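Local coordinates for V-type ATP synthase alpha chain (Nanoarchaeum equitans Kin4-M, PDB 5BN3), which is the A subunit of a V-type ATP synthase, of the ATP synthase alpha/beta family, with adenosine-5'-diphosphate bound in its P-loop domain, at residues A[298-309]-A[352-363]. Residues are numbered along the deposited sequence; the frame is centred on the assembly and turned at random.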
# COMPACT_ATOMS: atom_id res chain seq x y z
N ILE A 298 -18.09 -18.26 -20.54
CA ILE A 298 -17.06 -19.16 -20.04
C ILE A 298 -17.59 -20.58 -19.84
O ILE A 298 -16.99 -21.56 -20.30
CB ILE A 298 -16.48 -18.65 -18.70
CG1 ILE A 298 -15.61 -17.40 -18.93
CG2 ILE A 298 -15.67 -19.73 -18.02
CD1 ILE A 298 -14.35 -17.67 -19.74
N TYR A 299 -18.73 -20.70 -19.15
CA TYR A 299 -19.35 -22.00 -18.93
C TYR A 299 -19.87 -22.60 -20.23
O TYR A 299 -19.84 -23.82 -20.42
CB TYR A 299 -20.49 -21.87 -17.90
CG TYR A 299 -20.01 -21.61 -16.49
CD1 TYR A 299 -19.68 -20.33 -16.07
CD2 TYR A 299 -19.88 -22.65 -15.58
CE1 TYR A 299 -19.24 -20.09 -14.79
CE2 TYR A 299 -19.44 -22.41 -14.29
CZ TYR A 299 -19.12 -21.13 -13.90
OH TYR A 299 -18.68 -20.88 -12.62
N LEU A 300 -20.34 -21.73 -21.12
CA LEU A 300 -20.87 -22.16 -22.41
C LEU A 300 -19.78 -22.82 -23.26
O LEU A 300 -19.99 -23.91 -23.80
CB LEU A 300 -21.42 -20.95 -23.18
CG LEU A 300 -22.15 -21.28 -24.48
CD1 LEU A 300 -23.62 -21.46 -24.17
CD2 LEU A 300 -21.95 -20.20 -25.53
N GLY A 301 -18.64 -22.16 -23.36
CA GLY A 301 -17.53 -22.67 -24.16
C GLY A 301 -16.95 -23.94 -23.60
O GLY A 301 -16.53 -24.83 -24.35
N ALA A 302 -16.91 -24.03 -22.28
CA ALA A 302 -16.43 -25.23 -21.61
C ALA A 302 -17.36 -26.41 -21.89
O ALA A 302 -16.91 -27.52 -22.16
CB ALA A 302 -16.31 -24.99 -20.12
N THR A 303 -18.66 -26.15 -21.81
CA THR A 303 -19.67 -27.19 -22.05
C THR A 303 -19.61 -27.73 -23.47
O THR A 303 -19.67 -28.94 -23.69
CB THR A 303 -21.09 -26.65 -21.76
OG1 THR A 303 -21.18 -26.27 -20.39
CG2 THR A 303 -22.13 -27.72 -22.06
N ILE A 304 -19.50 -26.83 -24.44
CA ILE A 304 -19.36 -27.22 -25.84
C ILE A 304 -18.06 -28.00 -26.04
O ILE A 304 -18.02 -28.97 -26.80
CB ILE A 304 -19.39 -25.98 -26.77
CG1 ILE A 304 -20.77 -25.31 -26.70
CG2 ILE A 304 -19.06 -26.36 -28.20
CD1 ILE A 304 -20.86 -24.00 -27.48
N GLY A 305 -17.00 -27.59 -25.34
CA GLY A 305 -15.73 -28.30 -25.39
C GLY A 305 -15.85 -29.72 -24.88
O GLY A 305 -15.30 -30.65 -25.47
N GLU A 306 -16.56 -29.89 -23.77
CA GLU A 306 -16.80 -31.20 -23.19
C GLU A 306 -17.62 -32.06 -24.15
O GLU A 306 -17.40 -33.27 -24.25
CB GLU A 306 -17.55 -31.08 -21.86
CG GLU A 306 -16.73 -30.51 -20.72
CD GLU A 306 -17.56 -30.36 -19.46
OE1 GLU A 306 -18.77 -30.04 -19.57
OE2 GLU A 306 -17.02 -30.57 -18.35
N TYR A 307 -18.56 -31.43 -24.84
CA TYR A 307 -19.44 -32.13 -25.78
C TYR A 307 -18.67 -32.79 -26.91
O TYR A 307 -18.91 -33.95 -27.24
CB TYR A 307 -20.49 -31.15 -26.34
CG TYR A 307 -21.31 -31.70 -27.49
CD1 TYR A 307 -22.20 -32.74 -27.30
CD2 TYR A 307 -21.20 -31.15 -28.76
CE1 TYR A 307 -22.96 -33.24 -28.35
CE2 TYR A 307 -21.96 -31.64 -29.81
CZ TYR A 307 -22.83 -32.68 -29.60
OH TYR A 307 -23.58 -33.17 -30.65
N PHE A 308 -17.73 -32.06 -27.50
CA PHE A 308 -16.92 -32.62 -28.58
C PHE A 308 -15.88 -33.59 -28.03
O PHE A 308 -15.49 -34.54 -28.71
CB PHE A 308 -16.28 -31.51 -29.41
CG PHE A 308 -17.22 -30.86 -30.38
CD1 PHE A 308 -17.50 -31.48 -31.60
CD2 PHE A 308 -17.82 -29.65 -30.10
CE1 PHE A 308 -18.37 -30.89 -32.51
CE2 PHE A 308 -18.68 -29.05 -31.00
CZ PHE A 308 -18.96 -29.67 -32.21
N ARG A 309 -15.45 -33.36 -26.79
CA ARG A 309 -14.58 -34.31 -26.10
C ARG A 309 -15.29 -35.65 -25.93
O ARG A 309 -14.69 -36.71 -26.10
CB ARG A 309 -14.20 -33.76 -24.72
CG ARG A 309 -13.38 -34.72 -23.86
CD ARG A 309 -13.55 -34.40 -22.39
NE ARG A 309 -14.92 -34.63 -21.94
CZ ARG A 309 -15.38 -34.31 -20.74
NH1 ARG A 309 -14.58 -33.73 -19.85
NH2 ARG A 309 -16.65 -34.55 -20.43
N LYS A 352 -14.51 -20.46 -8.03
CA LYS A 352 -15.17 -20.18 -9.31
C LYS A 352 -14.25 -20.46 -10.48
O LYS A 352 -14.66 -21.07 -11.47
CB LYS A 352 -15.65 -18.72 -9.35
CG LYS A 352 -16.87 -18.43 -8.48
CD LYS A 352 -18.12 -19.12 -9.03
CE LYS A 352 -19.36 -18.76 -8.21
NZ LYS A 352 -20.61 -19.27 -8.85
N LEU A 353 -13.00 -20.00 -10.38
CA LEU A 353 -12.00 -20.28 -11.41
C LEU A 353 -11.80 -21.78 -11.58
O LEU A 353 -11.63 -22.27 -12.69
CB LEU A 353 -10.67 -19.61 -11.04
CG LEU A 353 -10.60 -18.09 -11.17
CD1 LEU A 353 -9.29 -17.56 -10.62
CD2 LEU A 353 -10.77 -17.67 -12.62
N ALA A 354 -11.83 -22.51 -10.46
CA ALA A 354 -11.67 -23.95 -10.49
C ALA A 354 -12.80 -24.64 -11.25
O ALA A 354 -12.57 -25.64 -11.92
CB ALA A 354 -11.59 -24.49 -9.08
N GLU A 355 -14.01 -24.10 -11.16
CA GLU A 355 -15.15 -24.66 -11.89
C GLU A 355 -14.92 -24.64 -13.40
O GLU A 355 -15.50 -25.43 -14.14
CB GLU A 355 -16.44 -23.90 -11.55
CG GLU A 355 -16.96 -24.16 -10.14
CD GLU A 355 -18.22 -23.36 -9.82
OE1 GLU A 355 -18.79 -22.74 -10.75
OE2 GLU A 355 -18.63 -23.35 -8.64
N PHE A 356 -14.06 -23.73 -13.86
CA PHE A 356 -13.68 -23.66 -15.26
C PHE A 356 -12.53 -24.63 -15.58
O PHE A 356 -12.69 -25.55 -16.37
CB PHE A 356 -13.29 -22.22 -15.62
CG PHE A 356 -12.84 -22.05 -17.04
CD1 PHE A 356 -13.62 -22.49 -18.10
CD2 PHE A 356 -11.64 -21.41 -17.32
CE1 PHE A 356 -13.20 -22.32 -19.41
CE2 PHE A 356 -11.21 -21.24 -18.63
CZ PHE A 356 -12.00 -21.69 -19.67
N TYR A 357 -11.38 -24.42 -14.94
CA TYR A 357 -10.17 -25.17 -15.26
C TYR A 357 -10.23 -26.67 -14.95
O TYR A 357 -9.57 -27.47 -15.60
CB TYR A 357 -8.95 -24.54 -14.60
CG TYR A 357 -8.56 -23.21 -15.20
CD1 TYR A 357 -7.94 -23.14 -16.44
CD2 TYR A 357 -8.80 -22.02 -14.53
CE1 TYR A 357 -7.58 -21.93 -17.00
CE2 TYR A 357 -8.45 -20.80 -15.08
CZ TYR A 357 -7.84 -20.77 -16.31
OH TYR A 357 -7.48 -19.57 -16.87
N GLU A 358 -11.03 -27.05 -13.95
CA GLU A 358 -11.15 -28.46 -13.59
C GLU A 358 -11.92 -29.27 -14.64
O GLU A 358 -12.00 -30.49 -14.55
CB GLU A 358 -11.79 -28.62 -12.22
N ARG A 359 -12.48 -28.58 -15.63
CA ARG A 359 -13.18 -29.24 -16.73
C ARG A 359 -12.20 -29.75 -17.78
O ARG A 359 -12.56 -30.58 -18.61
CB ARG A 359 -14.18 -28.29 -17.39
CG ARG A 359 -15.36 -27.89 -16.52
CD ARG A 359 -16.54 -27.57 -17.41
NE ARG A 359 -17.62 -26.89 -16.70
CZ ARG A 359 -18.86 -26.78 -17.17
NH1 ARG A 359 -19.19 -27.32 -18.33
NH2 ARG A 359 -19.78 -26.14 -16.46
N SER A 360 -10.97 -29.25 -17.75
CA SER A 360 -9.95 -29.70 -18.68
C SER A 360 -9.55 -31.12 -18.32
O SER A 360 -9.89 -31.62 -17.24
CB SER A 360 -8.72 -28.80 -18.63
OG SER A 360 -8.03 -28.95 -17.40
N GLY A 361 -8.85 -31.79 -19.23
CA GLY A 361 -8.37 -33.13 -18.94
C GLY A 361 -8.59 -34.10 -20.09
O GLY A 361 -9.44 -33.88 -20.95
N ARG A 362 -7.80 -35.16 -20.09
CA ARG A 362 -7.96 -36.26 -21.04
C ARG A 362 -8.76 -37.36 -20.34
O ARG A 362 -8.44 -37.73 -19.20
CB ARG A 362 -6.59 -36.77 -21.47
CG ARG A 362 -6.62 -37.90 -22.47
CD ARG A 362 -5.23 -38.15 -23.04
NE ARG A 362 -4.66 -39.42 -22.61
CZ ARG A 362 -4.84 -40.57 -23.26
NH1 ARG A 362 -5.57 -40.60 -24.36
NH2 ARG A 362 -4.28 -41.68 -22.80
N VAL A 363 -9.80 -37.86 -20.99
CA VAL A 363 -10.70 -38.80 -20.33
C VAL A 363 -11.07 -40.01 -21.18
O VAL A 363 -10.91 -40.01 -22.40
CB VAL A 363 -12.03 -38.11 -19.91
CG1 VAL A 363 -11.77 -36.91 -19.02
CG2 VAL A 363 -12.82 -37.69 -21.13
O HOH W 1 -12.07 -33.05 -19.87
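Arg359, in the type I turn 357-360, reaches across to helix 298-309 and puts its NH1 between two acceptors three residues apart on one side of the helix. Thr303 OG1 takes a hydrogen bond from Arg359 NH1 at 3.1 Å, from 26° out of the guanidinium plane. Threonine suits the place because its hydroxyl donates to Tyr299 O, which leaves the oxygen to accept from the arginine. Tyr299 O thus accepts twice, from Thr303 N and Thr303 OG1 on opposite faces of its plane. Glu306 OE1 forms a salt bridge with Arg359 NH1 (3.0 Å), though the hydrogen bond is bent and weak; OE1 also accepts from Arg188 N. Arginine has N-H groups enough for a third acceptor, Arg359 NH2 donating to Ile184 O, while the small Ala302 leaves room for its shaft, Ala302 CB lying 3.7 Å from Arg359 CD.

One turn toward the N-terminus, tyrosine is long enough to carry its hydroxyl to Glu355: Tyr299 OH donates to Glu355 OE1 at 2.6 Å, on the anti side and 27° out of the carboxylate plane. On the C-terminal side, a water accepts from Arg309 NH1 (2.6 Å) and donates to Arg359 O and Gly361 O, linking helix and turn; Arg309 NH2 is taken by Arg188 O, and Arg309 CD makes an apolar contact with Val363 CG2 (3.6 Å). At the N-terminal end, Ile298 CG2 sits over one face of the Phe356 ring in a CH-pi contact, 3.9 Å from its centroid, and Ala302 CB meets the ring edge.

The two helical segments run in the same general direction, their axes inclined by 26°. Helices packed beside a largely parallel central sheet are characteristic of the P-loop nucleotide-binding domain of the ATP synthase alpha/beta family.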